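Local coordinates for glycosyltransferase (PDB 2IUY), which is a retaining family GT4 glycosyltransferase of avilamycin A biosynthesis that binds UDP and probably transfers a sugar from a nucleotide-activated donor, at residues 168-173 against 197-202; 238-243 against 287-292; 267-272 against 303-308. One frame throughout, in Å; residues are numbered along the deposited sequence.

Overall arrangement
All three contacts lie in the C-terminal Rossmann-like domain of a GT-B fold, which carries most of the UDP-binding residues, around its parallel sheet of six strands. Contacts 1 and 2 join loops that follow the C-terminal ends of strands. Both are partly buried, and both use polar side chains and water. Contact 3 is buried and lies at the start of strand 268-270. Its chemistry is apolar, made by proline, leucine and valine. Contacts 2 and 3 share neighbouring strands: V287 N probably bonds to G270 O, and S239 O to T271 OG1. Contact 1 meets contact 2 only by packing, where P173 O lies near Q240 CG. Contacts 1 and 3 do not touch.

Contact 1. Residues 168-173 against 197-202; sequences MGRVSP and AWEPEY
S172 and E199 make the direct hydrogen bond of this contact. S172 OG donates to E199 OE2 over 2.7 Å and meets it from above the carboxylate plane, 51° out of it. The E199 side chain is extended beyond CG, which carries the carboxylate across to the serine. R170 NH1 is 4.2 Å from E199 OE2, too far for a salt bridge. The guanidinium has other partners: NE donates to the hydroxyl of Y29, a UDP-binding residue, and NH2 bonds to H174. V171 O accepts from two waters. One also takes the N-H of E199 and donates to E199 O; the other takes the N-H of W198. V171 is the centre of an inverse gamma turn. The arrangement belongs to a Rossmann-like domain: the loop after strand 165-168 meets the start of helix 200-210, where E199 holds the N-cap position. Y202 reaches back from the first turn of that helix, its CG anti to the backbone N (chi1 -172°). P173 CG sits over the face of the Y202 ring, 3.8 Å from its centroid, in a CH-pi contact. V171 CG1 approaches Y202 CD2 at 4.0 Å, and V171 CG2 packs on A197 CB at 3.8 Å. Y202 OH accepts from the backbone N of L178 and donates to a water, which in turn donates to P173 O.

Contact 2. Residues 238-243 against 287-292; sequences MSQAVT and VGYGTD
Q240 reaches across to G290 with its side-chain amide, and both polar atoms of that amide are in use. Q240 OE1 accepts from G290 N at 3.2 Å. The bond is almost straight, 178° at the hydrogen, with the donor tilted only modestly from the carbonyl plane. The loops follow strands 234-237 and 284-286 of the Rossmann-like domain of a GT-B fold. Strand 268-270 runs between these two strands, so the amide connects the two loops beyond the end of that strand.

The NE2 of Q240 has two acceptors. Turning back on its own segment, Q240 NE2 donates to M238 O at 2.7 Å, above that carbonyl plane. It also donates to a water. Three bonds hold the amide; the water adds two more, to G288 O and G290 O. The bend at chi2 (-66°) brings the amide beside Y289. G290 has a positive phi (83°), which favours glycine.

Y289 and Q240 run alongside each other, head to tail, and the ring and amide planes are steeply inclined. Q240 OE1 approaches Y289 CD1 at 3.6 Å. S239 O lies in the plane of the ring at its edge, 3.5 Å from Y289 CE1. That oxygen also accepts from T271 OG1. At the far end of the ring, A241 CB packs on Y289 CZ at 3.9 Å, and the hydroxyl bonds to N273. S239 OG turns elsewhere, to E252. On the buried side, the selenomethionine M238 bends so that M238 CE touches V287 CG2 at 3.8 Å.

Contact 3. Residues 267-272 against 303-308; sequences PVVGTG and AGLPAS
P267 and P306 bring two puckered proline rings to this contact, which holds no aromatic ring. The P267 ring meets the other segment along its CB-CG side. P267 CB lies 3.6 Å from P306 O, and P267 CG lies 3.8 Å from L305 CD1. The P306 ring is less engaged; P306 CG comes within 4.1 Å of P267 CB. Both rings also touch V311 of helix 308-319.

L305 carries the rest of the contact. It lies crosswise to P267 and V269. L305 CB lies against P267 CB at 3.8 Å. L305 CD1 fits between P267 CG and V269 CG2, at 3.9 Å from the latter. L305 CD2 reaches V268 O at 3.7 Å, a van der Waals approach of a methyl to a carbonyl. The leucine has CG anti to the carbonyl carbon (chi1 -68°), and chi2 (165°) then places the methyls against the strand.

The fold here is the Rossmann-like domain of GT-B enzymes. Strand 268-270 lies inside its parallel sheet, with 234-237 along one edge and 284-286 along the other. The partner is the connection between helices 295-303 and 308-319, which passes the beginning of the strand. L305 also touches A234, so it packs on two adjacent strands.

The side chains of V268 and V269 part company. V268 points away from 303-308; its side chain touches A237 and is about 6 Å from that of V257, a UDP-binding residue. V269 presents CG2 to the leucine. The two segments share no hydrogen bond. The backbone of V269 bonds instead to V235 and A237, and that of V268 to V283 and E285. Just after P306, A307 takes the N-cap position of helix 308-319, and S308 OG bonds to G265 O.

Contact 1. Residues 168-173 against 197-202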
loop_
_atom_site.group_PDB
_atom_site.type_symbol
_atom_site.label_atom_id
_atom_site.label_comp_id
_atom_site.label_asym_id
_atom_site.label_seq_id
_atom_site.Cartn_x
_atom_site.Cartn_y
_atom_site.Cartn_z
HETATM N N MSE A 168 6.849 2.999 -9.316
HETATM C CA MSE A 168 6.768 1.656 -8.792
HETATM C C MSE A 168 5.323 1.243 -8.562
HETATM O O MSE A 168 4.671 1.684 -7.594
HETATM C CB MSE A 168 7.622 1.509 -7.507
HETATM C CG MSE A 168 7.561 0.086 -6.999
HETATM SE SE MSE A 168 8.773 -0.224 -5.569
HETATM C CE MSE A 168 10.388 -0.453 -6.638
ATOM N N GLY A 169 4.808 0.433 -9.477
ATOM C CA GLY A 169 3.462 -0.103 -9.400
ATOM C C GLY A 169 3.090 -0.746 -10.738
ATOM O O GLY A 169 3.933 -0.908 -11.624
ATOM N N ARG A 170 1.825 -1.089 -10.896
ATOM C CA ARG A 170 1.353 -1.617 -12.188
ATOM C C ARG A 170 1.350 -0.511 -13.249
ATOM O O ARG A 170 0.910 0.606 -12.990
ATOM C CB ARG A 170 -0.028 -2.252 -12.048
ATOM C CG ARG A 170 0.014 -3.678 -11.430
ATOM C CD ARG A 170 -1.436 -4.274 -11.384
ATOM N NE ARG A 170 -2.278 -3.260 -10.749
ATOM C CZ ARG A 170 -3.092 -2.418 -11.389
ATOM N NH1 ARG A 170 -3.280 -2.517 -12.718
ATOM N NH2 ARG A 170 -3.754 -1.502 -10.664
ATOM N N VAL A 171 1.880 -0.826 -14.424
ATOM C CA VAL A 171 1.930 0.138 -15.523
ATOM C C VAL A 171 0.553 0.120 -16.187
ATOM O O VAL A 171 0.323 -0.628 -17.134
ATOM C CB VAL A 171 3.070 -0.215 -16.526
ATOM C CG1 VAL A 171 3.082 0.761 -17.747
ATOM C CG2 VAL A 171 4.475 -0.289 -15.787
ATOM N N SER A 172 -0.357 0.924 -15.634
ATOM C CA SER A 172 -1.776 1.000 -16.015
ATOM C C SER A 172 -2.161 2.443 -16.012
ATOM O O SER A 172 -1.552 3.203 -15.300
ATOM C CB SER A 172 -2.655 0.358 -14.968
ATOM O OG SER A 172 -2.440 -1.030 -14.978
ATOM N N PRO A 173 -3.141 2.830 -16.849
ATOM C CA PRO A 173 -3.495 4.240 -17.018
ATOM C C PRO A 173 -3.919 4.980 -15.731
ATOM O O PRO A 173 -3.488 6.124 -15.517
ATOM C CB PRO A 173 -4.651 4.186 -18.043
ATOM C CG PRO A 173 -4.320 3.039 -18.908
ATOM C CD PRO A 173 -3.869 1.985 -17.825
ATOM N N ALA A 197 4.022 -4.613 -16.299
ATOM C CA ALA A 197 3.536 -3.835 -17.443
ATOM C C ALA A 197 2.811 -4.837 -18.318
ATOM O O ALA A 197 3.383 -5.355 -19.276
ATOM C CB ALA A 197 4.703 -3.202 -18.218
ATOM N N TRP A 198 1.573 -5.122 -17.963
ATOM C CA TRP A 198 0.804 -6.166 -18.626
ATOM C C TRP A 198 -0.151 -5.622 -19.713
ATOM O O TRP A 198 -0.786 -6.420 -20.414
ATOM C CB TRP A 198 -0.027 -6.919 -17.576
ATOM C CG TRP A 198 0.794 -7.710 -16.548
ATOM C CD1 TRP A 198 2.154 -7.878 -16.531
ATOM C CD2 TRP A 198 0.275 -8.484 -15.455
ATOM N NE1 TRP A 198 2.510 -8.693 -15.481
ATOM C CE2 TRP A 198 1.382 -9.076 -14.799
ATOM C CE3 TRP A 198 -1.017 -8.719 -14.956
ATOM C CZ2 TRP A 198 1.247 -9.882 -13.648
ATOM C CZ3 TRP A 198 -1.162 -9.552 -13.817
ATOM C CH2 TRP A 198 -0.026 -10.117 -13.179
ATOM N N GLU A 199 -0.273 -4.293 -19.821
ATOM C CA GLU A 199 -1.191 -3.643 -20.773
ATOM C C GLU A 199 -0.378 -3.129 -21.939
ATOM O O GLU A 199 0.206 -2.056 -21.838
ATOM C CB GLU A 199 -1.962 -2.522 -20.089
ATOM C CG GLU A 199 -2.815 -3.119 -18.980
ATOM C CD GLU A 199 -3.587 -2.122 -18.139
ATOM O OE1 GLU A 199 -4.141 -1.124 -18.663
ATOM O OE2 GLU A 199 -3.659 -2.393 -16.923
ATOM N N PRO A 200 -0.301 -3.933 -23.031
ATOM C CA PRO A 200 0.708 -3.768 -24.093
ATOM C C PRO A 200 0.515 -2.493 -24.880
ATOM O O PRO A 200 1.517 -1.835 -25.161
ATOM C CB PRO A 200 0.490 -4.977 -25.024
ATOM C CG PRO A 200 -0.449 -5.894 -24.293
ATOM C CD PRO A 200 -1.224 -5.050 -23.322
ATOM N N GLU A 201 -0.743 -2.136 -25.212
ATOM C CA GLU A 201 -1.008 -0.892 -25.981
ATOM C C GLU A 201 -0.609 0.344 -25.147
ATOM O O GLU A 201 -0.001 1.306 -25.660
ATOM C CB GLU A 201 -2.485 -0.785 -26.411
ATOM C CG GLU A 201 -2.983 -1.912 -27.313
ATOM C CD GLU A 201 -3.452 -3.162 -26.555
ATOM O OE1 GLU A 201 -3.342 -3.223 -25.294
ATOM O OE2 GLU A 201 -3.936 -4.107 -27.233
ATOM N N TYR A 202 -0.987 0.324 -23.858
ATOM C CA TYR A 202 -0.556 1.382 -22.922
ATOM C C TYR A 202 0.985 1.475 -22.822
ATOM O O TYR A 202 1.548 2.546 -23.027
ATOM C CB TYR A 202 -1.175 1.188 -21.523
ATOM C CG TYR A 202 -0.907 2.361 -20.558
ATOM C CD1 TYR A 202 -1.266 3.674 -20.898
ATOM C CD2 TYR A 202 -0.310 2.144 -19.324
ATOM C CE1 TYR A 202 -1.047 4.759 -20.020
ATOM C CE2 TYR A 202 -0.070 3.214 -18.434
ATOM C CZ TYR A 202 -0.438 4.515 -18.802
ATOM O OH TYR A 202 -0.204 5.563 -17.938
HETATM O O HOH W 1 1.440 -2.055 -19.337
HETATM O O HOH W 2 -0.033 -3.402 -16.071
HETATM O O HOH W 3 -2.033 7.190 -17.767
#

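Contact 2. Residues 238-243 against 287-292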
loop_
_atom_site.group_PDB
_atom_site.type_symbol
_atom_site.label_atom_id
_atom_site.label_comp_id
_atom_site.label_asym_id
_atom_site.label_seq_id
_atom_site.Cartn_x
_atom_site.Cartn_y
_atom_site.Cartn_z
HETATM N N MSE A 238 1.482 8.941 -9.491
HETATM C CA MSE A 238 0.765 9.837 -10.429
HETATM C C MSE A 238 -0.602 9.332 -10.798
HETATM O O MSE A 238 -1.020 9.485 -11.931
HETATM C CB MSE A 238 1.600 10.001 -11.710
HETATM C CG MSE A 238 3.049 10.453 -11.484
HETATM SE SE MSE A 238 3.226 12.196 -10.714
HETATM C CE MSE A 238 2.751 13.264 -12.329
ATOM N N SER A 239 -1.305 8.764 -9.819
ATOM C CA SER A 239 -2.616 8.194 -10.028
ATOM C C SER A 239 -3.501 9.257 -10.674
ATOM O O SER A 239 -3.387 10.439 -10.351
ATOM C CB SER A 239 -3.207 7.638 -8.726
ATOM O OG SER A 239 -2.434 6.540 -8.246
ATOM N N GLN A 240 -4.336 8.821 -11.618
ATOM C CA GLN A 240 -5.124 9.721 -12.449
ATOM C C GLN A 240 -6.603 9.503 -12.193
ATOM O O GLN A 240 -7.058 8.398 -11.910
ATOM C CB GLN A 240 -4.806 9.502 -13.951
ATOM C CG GLN A 240 -3.337 9.795 -14.353
ATOM C CD GLN A 240 -2.938 11.268 -14.219
ATOM O OE1 GLN A 240 -3.571 12.153 -14.799
ATOM N NE2 GLN A 240 -1.844 11.526 -13.492
ATOM N N ALA A 241 -7.375 10.573 -12.260
ATOM C CA ALA A 241 -8.809 10.433 -12.054
ATOM C C ALA A 241 -9.511 9.996 -13.358
ATOM O O ALA A 241 -10.046 10.799 -14.132
ATOM C CB ALA A 241 -9.405 11.706 -11.447
ATOM N N VAL A 242 -9.430 8.708 -13.630
ATOM C CA VAL A 242 -10.007 8.163 -14.844
ATOM C C VAL A 242 -10.923 7.050 -14.406
ATOM O O VAL A 242 -10.839 6.645 -13.236
ATOM C CB VAL A 242 -8.911 7.602 -15.818
ATOM C CG1 VAL A 242 -8.014 8.767 -16.361
ATOM C CG2 VAL A 242 -8.062 6.504 -15.176
ATOM N N THR A 243 -11.790 6.555 -15.302
ATOM C CA THR A 243 -12.567 5.372 -14.976
ATOM C C THR A 243 -11.985 4.118 -15.599
ATOM O O THR A 243 -10.901 4.130 -16.214
ATOM C CB THR A 243 -14.111 5.495 -15.311
ATOM O OG1 THR A 243 -14.866 4.402 -14.707
ATOM C CG2 THR A 243 -14.352 5.555 -16.811
ATOM N N VAL A 287 1.391 17.721 -7.765
ATOM C CA VAL A 287 1.299 18.381 -9.054
ATOM C C VAL A 287 -0.035 18.044 -9.747
ATOM O O VAL A 287 -0.797 17.156 -9.307
ATOM C CB VAL A 287 2.535 18.057 -9.945
ATOM C CG1 VAL A 287 3.864 18.479 -9.223
ATOM C CG2 VAL A 287 2.594 16.550 -10.347
ATOM N N GLY A 288 -0.311 18.762 -10.828
ATOM C CA GLY A 288 -1.459 18.497 -11.630
ATOM C C GLY A 288 -1.564 17.173 -12.361
ATOM O O GLY A 288 -0.561 16.433 -12.582
ATOM N N TYR A 289 -2.805 16.904 -12.761
ATOM C CA TYR A 289 -3.147 15.817 -13.654
ATOM C C TYR A 289 -2.645 16.058 -15.072
ATOM O O TYR A 289 -2.310 17.181 -15.433
ATOM C CB TYR A 289 -4.665 15.693 -13.702
ATOM C CG TYR A 289 -5.274 15.063 -12.493
ATOM C CD1 TYR A 289 -4.720 13.906 -11.924
ATOM C CD2 TYR A 289 -6.413 15.611 -11.915
ATOM C CE1 TYR A 289 -5.302 13.307 -10.826
ATOM C CE2 TYR A 289 -6.991 15.028 -10.776
ATOM C CZ TYR A 289 -6.434 13.881 -10.257
ATOM O OH TYR A 289 -7.032 13.310 -9.182
ATOM N N GLY A 290 -2.635 15.007 -15.888
ATOM C CA GLY A 290 -2.225 15.129 -17.297
ATOM C C GLY A 290 -0.721 15.071 -17.476
ATOM O O GLY A 290 0.014 14.762 -16.536
ATOM N N THR A 291 -0.291 15.361 -18.705
ATOM C CA THR A 291 1.108 15.283 -19.166
ATOM C C THR A 291 1.754 16.648 -19.511
ATOM O O THR A 291 2.881 16.701 -20.035
ATOM C CB THR A 291 1.234 14.402 -20.441
ATOM O OG1 THR A 291 0.455 14.952 -21.524
ATOM C CG2 THR A 291 0.840 12.948 -20.187
ATOM N N ASP A 292 1.050 17.743 -19.267
ATOM C CA ASP A 292 1.533 19.017 -19.775
ATOM C C ASP A 292 2.274 19.743 -18.646
ATOM O O ASP A 292 1.715 20.536 -17.919
ATOM C CB ASP A 292 0.381 19.842 -20.410
ATOM C CG ASP A 292 -0.617 18.963 -21.251
ATOM O OD1 ASP A 292 -0.317 18.599 -22.432
ATOM O OD2 ASP A 292 -1.734 18.645 -20.741
HETATM O O HOH W 4 -0.213 14.036 -13.833
#

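Contact 3. Residues 267-272 against 303-308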
loop_
_atom_site.group_PDB
_atom_site.type_symbol
_atom_site.label_atom_id
_atom_site.label_comp_id
_atom_site.label_asym_id
_atom_site.label_seq_id
_atom_site.Cartn_x
_atom_site.Cartn_y
_atom_site.Cartn_z
ATOM N N PRO A 267 11.828 11.340 -1.365
ATOM C CA PRO A 267 10.672 12.230 -1.433
ATOM C C PRO A 267 9.766 11.809 -2.604
ATOM O O PRO A 267 10.152 10.973 -3.432
ATOM C CB PRO A 267 11.315 13.615 -1.652
ATOM C CG PRO A 267 12.551 13.287 -2.523
ATOM C CD PRO A 267 13.051 11.949 -1.960
ATOM N N VAL A 268 8.587 12.408 -2.679
ATOM C CA VAL A 268 7.555 11.936 -3.590
ATOM C C VAL A 268 6.986 13.110 -4.336
ATOM O O VAL A 268 6.656 14.105 -3.750
ATOM C CB VAL A 268 6.422 11.166 -2.822
ATOM C CG1 VAL A 268 5.336 10.668 -3.795
ATOM C CG2 VAL A 268 7.022 9.985 -2.051
ATOM N N VAL A 269 6.902 12.998 -5.651
ATOM C CA VAL A 269 6.016 13.874 -6.417
ATOM C C VAL A 269 4.747 13.080 -6.745
ATOM O O VAL A 269 4.843 12.000 -7.270
ATOM C CB VAL A 269 6.670 14.317 -7.750
ATOM C CG1 VAL A 269 5.630 15.091 -8.638
ATOM C CG2 VAL A 269 7.914 15.110 -7.479
ATOM N N GLY A 270 3.572 13.612 -6.435
ATOM C CA GLY A 270 2.351 12.953 -6.839
ATOM C C GLY A 270 1.270 13.920 -7.336
ATOM O O GLY A 270 1.395 15.124 -7.223
ATOM N N THR A 271 0.213 13.359 -7.885
ATOM C CA THR A 271 -1.013 14.086 -8.123
ATOM C C THR A 271 -1.767 14.220 -6.788
ATOM O O THR A 271 -1.254 13.778 -5.755
ATOM C CB THR A 271 -1.886 13.333 -9.117
ATOM O OG1 THR A 271 -2.199 12.047 -8.549
ATOM C CG2 THR A 271 -1.140 13.165 -10.455
ATOM N N GLY A 272 -2.933 14.873 -6.820
ATOM C CA GLY A 272 -3.796 14.994 -5.660
ATOM C C GLY A 272 -4.901 13.949 -5.634
ATOM O O GLY A 272 -5.863 14.065 -4.864
ATOM N N ALA A 303 13.698 19.885 -7.697
ATOM C CA ALA A 303 14.862 20.346 -6.951
ATOM C C ALA A 303 14.509 20.934 -5.556
ATOM O O ALA A 303 15.373 20.972 -4.679
ATOM C CB ALA A 303 15.710 21.313 -7.790
ATOM N N GLY A 304 13.260 21.361 -5.343
ATOM C CA GLY A 304 12.813 21.801 -4.011
ATOM C C GLY A 304 12.284 20.730 -3.032
ATOM O O GLY A 304 11.835 21.063 -1.903
ATOM N N LEU A 305 12.304 19.447 -3.436
ATOM C CA LEU A 305 11.714 18.387 -2.568
ATOM C C LEU A 305 12.550 18.260 -1.269
ATOM O O LEU A 305 13.746 18.610 -1.258
ATOM C CB LEU A 305 11.627 17.019 -3.281
ATOM C CG LEU A 305 10.665 16.777 -4.459
ATOM C CD1 LEU A 305 11.044 15.500 -5.194
ATOM C CD2 LEU A 305 9.209 16.720 -4.015
ATOM N N PRO A 306 11.914 17.778 -0.183
ATOM C CA PRO A 306 12.602 17.538 1.094
ATOM C C PRO A 306 13.698 16.499 0.959
ATOM O O PRO A 306 13.692 15.700 0.018
ATOM C CB PRO A 306 11.474 17.097 2.013
ATOM C CG PRO A 306 10.437 16.565 1.088
ATOM C CD PRO A 306 10.478 17.459 -0.078
ATOM N N ALA A 307 14.660 16.547 1.873
ATOM C CA ALA A 307 15.766 15.623 1.877
ATOM C C ALA A 307 15.393 14.352 2.636
ATOM O O ALA A 307 14.325 14.304 3.307
ATOM C CB ALA A 307 17.030 16.333 2.515
ATOM N N SER A 308 16.281 13.350 2.576
ATOM C CA SER A 308 16.074 12.024 3.191
ATOM C C SER A 308 15.649 12.016 4.656
ATOM O O SER A 308 14.720 11.290 5.036
ATOM C CB SER A 308 17.317 11.155 3.013
ATOM O OG SER A 308 17.460 10.827 1.638
#